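Local coordinates for CRISPR protein (Archaeoglobus fulgidus, PDB 4MJK) that probably serves as the Cas5 subunit of a type I-A Cascade complex, helping to hold CRISPR RNA for recognition of invading nucleic acid, at residues I174-S179 with V259-C264. Residues are numbered along the deposited sequence; the frame is centred on the assembly and turned at random.
Sequences ISTDYS and VVIGRC
Val259 presses its isopropyl group against strand 174-176, with CB 3.6 Å from the carbonyl O of Ser175 and CG1 4.0 Å from CD1 of Ile174. With CG1 of Ile174 set between its own backbone N and carbonyl carbon, CD1 at the end of that branch reaches Val259 and also meets the tip of Ile261, CD1 to CD1 at 4.0 Å. Val259 and Ile261 thus share one methyl of Ile174, and Val244 and Ala252 help to enclose this apolar patch.

Polar contacts follow at Thr176. Its hydroxyl OG1 lies anti to the backbone N (chi1 -174°), which brings it to the carbonyl of Val259; it donates there at 2.7 Å, from 37° above the carbonyl plane. The same OG1 accepts the N-H of Tyr178 at 3.1 Å, closing an ST turn, and takes a further hydrogen from a water. That water also donates to Ser179 O and accepts from Ile261 N, while a second one bridges Asp177 OD1 and the N-H of Val259. Tyr178 lays CD1 3.2 Å from Val259 O, its ring oblique to that oxygen, and its OH is hydrogen-bonded to Glu258. A valine in place of Thr176 would probably leave Val259 O without its hydroxyl donor and free the turn at Tyr178 to shift.

The strands run at 105° to each other, and the one direct hydrogen bond between them comes from a side chain: 258-263 edges the six-stranded antiparallel sheet, 174-176 edges a three-stranded one. That bond, two waters and a few methyls join the two sheet edges, so the buried Thr176 hydroxyl, serving three partners at once, probably helps to fix how they meet.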
# COMPACT_ATOMS: atom_id res chain seq x y z
N ILE A 174 28.32 -10.69 19.66
CA ILE A 174 26.98 -10.42 20.17
C ILE A 174 25.97 -11.05 19.23
O ILE A 174 26.30 -11.38 18.10
CB ILE A 174 26.69 -8.89 20.28
CG1 ILE A 174 26.92 -8.17 18.96
CG2 ILE A 174 27.54 -8.24 21.36
CD1 ILE A 174 25.68 -8.02 18.10
N SER A 175 24.75 -11.24 19.70
CA SER A 175 23.67 -11.62 18.79
C SER A 175 22.72 -10.43 18.63
O SER A 175 22.52 -9.66 19.56
CB SER A 175 22.92 -12.84 19.31
OG SER A 175 22.35 -12.55 20.57
N THR A 176 22.17 -10.27 17.44
CA THR A 176 21.26 -9.14 17.17
C THR A 176 20.18 -9.57 16.20
O THR A 176 20.41 -10.42 15.35
CB THR A 176 22.00 -7.87 16.63
OG1 THR A 176 21.08 -6.77 16.51
CG2 THR A 176 22.63 -8.12 15.26
N ASP A 177 18.99 -9.01 16.37
CA ASP A 177 17.93 -9.19 15.40
C ASP A 177 17.53 -7.84 14.80
O ASP A 177 16.50 -7.73 14.15
CB ASP A 177 16.73 -9.97 15.98
CG ASP A 177 16.16 -9.34 17.22
OD1 ASP A 177 16.45 -8.17 17.51
OD2 ASP A 177 15.39 -10.01 17.93
N TYR A 178 18.38 -6.83 15.01
CA TYR A 178 18.22 -5.53 14.34
C TYR A 178 19.17 -5.35 13.18
O TYR A 178 20.28 -5.89 13.19
CB TYR A 178 18.50 -4.40 15.32
CG TYR A 178 17.42 -4.17 16.34
CD1 TYR A 178 17.44 -4.84 17.56
CD2 TYR A 178 16.39 -3.28 16.09
CE1 TYR A 178 16.46 -4.63 18.51
CE2 TYR A 178 15.39 -3.06 17.03
CZ TYR A 178 15.45 -3.74 18.25
OH TYR A 178 14.48 -3.54 19.19
N SER A 179 18.76 -4.54 12.20
CA SER A 179 19.65 -4.14 11.13
C SER A 179 20.92 -3.53 11.71
O SER A 179 20.92 -3.03 12.84
CB SER A 179 18.94 -3.13 10.20
OG SER A 179 18.72 -1.89 10.87
N VAL A 259 19.54 -5.58 21.19
CA VAL A 259 20.91 -5.19 20.86
C VAL A 259 21.00 -4.52 19.50
O VAL A 259 20.53 -5.05 18.50
CB VAL A 259 21.86 -6.41 20.86
CG1 VAL A 259 23.30 -5.97 20.61
CG2 VAL A 259 21.75 -7.17 22.18
N VAL A 260 21.59 -3.33 19.46
CA VAL A 260 21.78 -2.69 18.17
C VAL A 260 23.24 -2.26 18.01
O VAL A 260 23.88 -1.83 18.95
CB VAL A 260 20.83 -1.50 17.99
CG1 VAL A 260 21.18 -0.36 18.96
CG2 VAL A 260 20.85 -1.04 16.55
N ILE A 261 23.75 -2.38 16.79
CA ILE A 261 25.14 -2.05 16.52
C ILE A 261 25.24 -0.62 16.00
O ILE A 261 24.49 -0.23 15.11
CB ILE A 261 25.75 -3.02 15.48
CG1 ILE A 261 25.77 -4.44 16.04
CG2 ILE A 261 27.17 -2.60 15.09
CD1 ILE A 261 25.92 -5.49 14.96
N GLY A 262 26.15 0.16 16.57
CA GLY A 262 26.36 1.52 16.11
C GLY A 262 27.83 1.92 16.21
O GLY A 262 28.71 1.06 16.27
N ARG A 263 28.09 3.22 16.21
CA ARG A 263 29.46 3.70 16.25
C ARG A 263 29.86 3.98 17.68
O ARG A 263 29.00 4.19 18.55
CB ARG A 263 29.62 4.97 15.41
CG ARG A 263 28.80 6.15 15.90
CD ARG A 263 29.15 7.43 15.16
NE ARG A 263 28.17 8.49 15.37
CZ ARG A 263 28.28 9.73 14.90
NH1 ARG A 263 29.35 10.09 14.21
NH2 ARG A 263 27.32 10.62 15.13
N CYS A 264 31.16 3.99 17.95
CA CYS A 264 31.62 4.49 19.23
C CYS A 264 31.49 6.01 19.23
O CYS A 264 31.24 6.61 20.27
CB CYS A 264 33.06 4.07 19.51
SG CYS A 264 34.21 4.49 18.21
O HOH W 1 22.14 -4.22 15.09
O HOH W 2 18.38 -7.82 19.44